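Local structure of BH2621 protein (Bacillus halodurans, 2QML) at residues K58-L61 / Q62-N66; M34-S37 / W38-E42. The protein is of unknown function but belongs to the GNAT acetyltransferase family and may act as an N-acyltransferase in siderophore biosynthesis. All blocks are in the same frame, centred on the assembly; numbering follows the deposited sequence. Where two conformers were deposited one is given.

Interaction 1. Residues K58-L61 / Q62-N66; sequences KKHL and QTFLN
The imidazole of His60 meets the ring of Phe64 one helical turn further on, edge to face. Its CE1 stands 3.4 Å above the Phe64 plane, over the centre of the ring, close to equally distant from all six carbons, and the two planes are inclined at 51°. With CG anti to the backbone N (chi1 163°), the His60 side chain runs forward along the helix and brings CE1 over its partner. On the buried side Leu61 follows the same i to i+4 spacing: its CG lies 4.1 Å from Leu65 CD1, and both leucines, like Phe64, also rest on Leu72 of strand 70-77. The helix 54-65 is thus an amphipathic one laid against the mixed sheet of a GNAT fold, its last turns carrying an apolar stripe inward. The outer flank is looser and polar. Thr63, with OG1 beside its own backbone N (chi1 -58°), turns the hydroxyl back to donate to Lys59 O at 2.8 Å. Lys59 O also accepts from Thr63 N, at 3.2 Å and from the other face of the carbonyl plane. A water adds a third donor to Lys59 O and gives its other hydrogen to Gln62 OE1, 2.8 Å away, tying the extended glutamine chain to the helix backbone, while the exposed Lys58 and Lys59 chains lead off from the contact.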
loop_
_atom_site.group_PDB
_atom_site.type_symbol
_atom_site.label_atom_id
_atom_site.label_comp_id
_atom_site.label_asym_id
_atom_site.label_seq_id
_atom_site.Cartn_x
_atom_site.Cartn_y
_atom_site.Cartn_z
ATOM N N LYS A 58 16.581 10.158 -5.667
ATOM C CA LYS A 58 16.119 10.663 -6.967
ATOM C C LYS A 58 16.245 9.595 -8.080
ATOM O O LYS A 58 15.279 9.330 -8.821
ATOM C CB LYS A 58 16.894 11.942 -7.342
ATOM C CG LYS A 58 16.453 13.165 -6.596
ATOM C CD LYS A 58 17.259 14.436 -7.025
ATOM C CE LYS A 58 16.783 15.699 -6.282
ATOM N NZ LYS A 58 17.678 16.876 -6.509
ATOM N N LYS A 59 17.409 8.953 -8.149
ATOM C CA LYS A 59 17.691 7.924 -9.156
ATOM C C LYS A 59 16.773 6.717 -8.952
ATOM O O LYS A 59 16.316 6.103 -9.914
ATOM C CB LYS A 59 19.179 7.485 -9.140
ATOM C CG LYS A 59 20.268 8.575 -9.331
ATOM C CD LYS A 59 21.708 7.977 -9.516
ATOM C CE LYS A 59 22.886 9.003 -9.312
ATOM N NZ LYS A 59 24.248 8.428 -9.643
ATOM N N HIS A 60 16.550 6.345 -7.703
ATOM C CA HIS A 60 15.639 5.261 -7.409
ATOM C C HIS A 60 14.190 5.596 -7.791
ATOM O O HIS A 60 13.505 4.790 -8.419
ATOM C CB HIS A 60 15.728 4.879 -5.928
ATOM C CG HIS A 60 14.558 4.064 -5.462
ATOM N ND1 HIS A 60 14.397 2.749 -5.815
ATOM C CD2 HIS A 60 13.495 4.390 -4.690
ATOM C CE1 HIS A 60 13.254 2.317 -5.309
ATOM N NE2 HIS A 60 12.719 3.275 -4.589
ATOM N N LEU A 61 13.724 6.756 -7.374
ATOM C CA LEU A 61 12.362 7.147 -7.673
ATOM C C LEU A 61 12.135 7.198 -9.182
ATOM O O LEU A 61 11.118 6.695 -9.683
ATOM C CB LEU A 61 12.040 8.491 -7.010
ATOM C CG LEU A 61 10.570 8.924 -7.122
ATOM C CD1 LEU A 61 9.667 7.887 -6.477
ATOM C CD2 LEU A 61 10.324 10.358 -6.533
ATOM N N GLN A 62 13.071 7.759 -9.924
ATOM C CA GLN A 62 12.990 7.792 -11.390
ATOM C C GLN A 62 12.865 6.409 -11.997
ATOM O O GLN A 62 12.023 6.178 -12.858
ATOM C CB GLN A 62 14.222 8.517 -11.887
ATOM C CG GLN A 62 14.267 8.884 -13.292
ATOM C CD GLN A 62 15.438 9.786 -13.512
ATOM O OE1 GLN A 62 16.588 9.406 -13.253
ATOM N NE2 GLN A 62 15.164 11.000 -13.947
ATOM N N THR A 63 13.650 5.453 -11.502
ATOM C CA THR A 63 13.611 4.104 -12.013
ATOM C C THR A 63 12.224 3.486 -11.746
ATOM O O THR A 63 11.634 2.883 -12.638
ATOM C CB THR A 63 14.711 3.290 -11.382
ATOM O OG1 THR A 63 15.982 3.912 -11.667
ATOM C CG2 THR A 63 14.738 1.870 -11.939
ATOM N N PHE A 64 11.699 3.656 -10.547
ATOM C CA PHE A 64 10.389 3.106 -10.171
ATOM C C PHE A 64 9.268 3.756 -10.948
ATOM O O PHE A 64 8.354 3.074 -11.336
ATOM C CB PHE A 64 10.142 3.220 -8.661
ATOM C CG PHE A 64 10.524 1.980 -7.893
ATOM C CD1 PHE A 64 11.562 1.184 -8.330
ATOM C CD2 PHE A 64 9.849 1.591 -6.743
ATOM C CE1 PHE A 64 11.892 0.013 -7.657
ATOM C CE2 PHE A 64 10.189 0.422 -6.086
ATOM C CZ PHE A 64 11.222 -0.364 -6.549
ATOM N N LEU A 65 9.386 5.037 -11.244
ATOM C CA LEU A 65 8.360 5.740 -12.055
ATOM C C LEU A 65 8.347 5.253 -13.499
ATOM O O LEU A 65 7.298 5.309 -14.147
ATOM C CB LEU A 65 8.552 7.243 -11.987
ATOM C CG LEU A 65 8.179 7.949 -10.670
ATOM C CD1 LEU A 65 8.618 9.393 -10.664
ATOM C CD2 LEU A 65 6.655 7.829 -10.309
ATOM N N ASN A 66 9.464 4.739 -13.995
ATOM C CA ASN A 66 9.558 4.196 -15.351
ATOM C C ASN A 66 9.293 2.678 -15.397
ATOM O O ASN A 66 9.424 2.098 -16.457
ATOM C CB ASN A 66 10.940 4.530 -15.955
ATOM C CG ASN A 66 11.237 6.055 -16.061
ATOM O OD1 ASN A 66 10.328 6.878 -16.156
ATOM N ND2 ASN A 66 12.550 6.420 -16.085
HETATM O O HOH W 1 17.034 6.760 -12.644
#

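Interaction 2. Residues M34-S37 / W38-E42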
loop_
_atom_site.group_PDB
_atom_site.type_symbol
_atom_site.label_atom_id
_atom_site.label_comp_id
_atom_site.label_asym_id
_atom_site.label_seq_id
_atom_site.Cartn_x
_atom_site.Cartn_y
_atom_site.Cartn_z
HETATM N N MSE A 34 9.849 15.501 -0.701
HETATM C CA MSE A 34 8.884 15.083 0.286
HETATM C C MSE A 34 9.004 13.600 0.580
HETATM O O MSE A 34 9.028 13.195 1.739
HETATM C CB MSE A 34 7.460 15.388 -0.201
HETATM C CG MSE A 34 6.375 14.917 0.750
HETATM SE SE MSE A 34 4.639 15.569 0.153
HETATM C CE MSE A 34 4.378 14.524 -1.404
ATOM N N LEU A 35 9.081 12.795 -0.460
ATOM C CA LEU A 35 9.186 11.343 -0.313
ATOM C C LEU A 35 10.513 10.976 0.394
ATOM O O LEU A 35 10.561 10.096 1.281
ATOM C CB LEU A 35 9.021 10.636 -1.651
ATOM C CG LEU A 35 7.632 10.723 -2.286
ATOM C CD1 LEU A 35 7.645 10.006 -3.624
ATOM C CD2 LEU A 35 6.582 10.170 -1.347
ATOM N N HIS A 36 11.594 11.656 0.009
ATOM C CA HIS A 36 12.913 11.471 0.653
ATOM C C HIS A 36 12.840 11.725 2.168
ATOM O O HIS A 36 13.386 10.980 2.969
ATOM C CB HIS A 36 13.921 12.375 -0.032
ATOM C CG HIS A 36 15.271 12.358 0.608
ATOM N ND1 HIS A 36 15.717 13.386 1.412
ATOM C CD2 HIS A 36 16.248 11.420 0.607
ATOM C CE1 HIS A 36 16.922 13.087 1.853
ATOM N NE2 HIS A 36 17.273 11.911 1.371
ATOM N N SER A 37 12.123 12.774 2.570
ATOM C CA SER A 37 11.895 13.080 3.986
ATOM C C SER A 37 11.119 11.930 4.683
ATOM O O SER A 37 11.484 11.471 5.788
ATOM C CB SER A 37 11.143 14.396 4.129
ATOM O OG SER A 37 10.965 14.682 5.483
ATOM N N TRP A 38 10.083 11.430 4.041
ATOM C CA TRP A 38 9.331 10.306 4.609
ATOM C C TRP A 38 10.184 9.060 4.800
ATOM O O TRP A 38 10.044 8.363 5.823
ATOM C CB TRP A 38 8.093 9.934 3.777
ATOM C CG TRP A 38 7.095 11.044 3.620
ATOM C CD1 TRP A 38 7.059 12.190 4.303
ATOM C CD2 TRP A 38 5.911 11.027 2.813
ATOM N NE1 TRP A 38 5.970 12.961 3.925
ATOM C CE2 TRP A 38 5.239 12.261 3.025
ATOM C CE3 TRP A 38 5.347 10.105 1.948
ATOM C CZ2 TRP A 38 4.059 12.592 2.372
ATOM C CZ3 TRP A 38 4.180 10.459 1.294
ATOM C CH2 TRP A 38 3.561 11.676 1.503
HETATM N N MSE A 39 11.080 8.790 3.830
HETATM C CA MSE A 39 12.006 7.676 3.887
HETATM C C MSE A 39 13.050 7.775 5.003
HETATM O O MSE A 39 13.720 6.793 5.281
HETATM C CB MSE A 39 12.718 7.489 2.544
HETATM C CG MSE A 39 11.794 6.975 1.457
HETATM SE SE MSE A 39 10.635 5.439 1.943
HETATM C CE MSE A 39 9.866 5.040 0.176
ATOM N N HIS A 40 13.198 8.957 5.577
ATOM C CA HIS A 40 14.078 9.176 6.703
ATOM C C HIS A 40 13.320 9.154 8.047
ATOM O O HIS A 40 13.899 9.372 9.095
ATOM C CB HIS A 40 14.913 10.455 6.489
ATOM C CG HIS A 40 16.053 10.252 5.541
ATOM N ND1 HIS A 40 17.343 10.014 5.978
ATOM C CD2 HIS A 40 16.099 10.188 4.185
ATOM C CE1 HIS A 40 18.133 9.843 4.934
ATOM N NE2 HIS A 40 17.405 9.910 3.836
ATOM N N GLU A 41 12.021 8.893 8.042
ATOM C CA GLU A 41 11.285 8.807 9.305
ATOM C C GLU A 41 11.649 7.523 10.026
ATOM O O GLU A 41 11.718 6.442 9.401
ATOM C CB GLU A 41 9.778 8.853 9.047
ATOM C CG GLU A 41 9.277 10.214 8.551
ATOM C CD GLU A 41 9.229 11.273 9.617
ATOM O OE1 GLU A 41 9.249 10.942 10.830
ATOM O OE2 GLU A 41 9.172 12.444 9.232
ATOM N N GLU A 42 11.775 7.600 11.350
ATOM C CA GLU A 42 12.189 6.445 12.155
ATOM C C GLU A 42 11.226 5.295 12.067
ATOM O O GLU A 42 11.661 4.147 12.116
ATOM C CB GLU A 42 12.436 6.824 13.629
ATOM C CG GLU A 42 13.698 7.678 13.871
ATOM C CD GLU A 42 14.999 7.040 13.369
ATOM O OE1 GLU A 42 15.184 5.806 13.514
ATOM O OE2 GLU A 42 15.843 7.790 12.820
HETATM O O HOH W 2 8.947 13.614 6.821
#
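The C-terminal end of helix 32-38, where the chain leaves the helix through a type I turn from Trp38 to Glu41, is held by side chains that reach across its last turn. Met34, a selenomethionine, lies alongside Trp38 and points the same way. Its CG sits over one face of the indole, offset toward the rim and 3.7 Å from Trp38 CZ2, and SE completes an oblique Met-aromatic contact, 4.7 Å from the centroid of the six-membered ring. With Trp38 CG beside its own backbone N (chi1 -59°), the indole swings back along the helix; Leu35 CD2 then meets it obliquely, 3.5 Å from Trp38 CE3. Tyr84 and Leu111 of the sheet and Pro114 pack on the same tryptophan. Regular bonding continues to Met39 N, which donates to Leu35 O at 2.9 Å. His40 N then shifts to Ser37 O at 3.1 Å, arriving above that carbonyl plane, and keeps a weak bond to His36 O. Around the helix, the His40 ring crosses that of His36 with the planes at 57°, and His40 CD2 lies over the His36 face. On the polar flank a water joins Ser37 OG to Glu41 OE2, to which it donates at 2.7 Å, while Glu41 OE1 is hydrogen-bonded to Gln115 NE2. Both histidine NE2 atoms bond to Ile52 O. A carbonyl oxygen can only accept, and each ring would be expected to present an N-H there; together the two bonds fasten the helix end to the chain ahead of helix 54-65.

Along the chain interaction 2 comes first, closing helix 32-38, and interaction 1 follows on the last turns of helix 54-65; their centres are about 15 Å apart. Both belong to the GNAT domain, and the two helices meet directly where Leu61 CD2 packs 4.0 Å from Leu35 CD1. They also share the mixed sheet as support, interaction 1 against strand 70-77 and interaction 2 against strands 80-89 and 106-112. Each contact therefore illustrates the same principle: contacts a turn apart order the side chains within each helix, while inward apolar residues, leucines and aromatics among them, join the helices to each other and to the sheet.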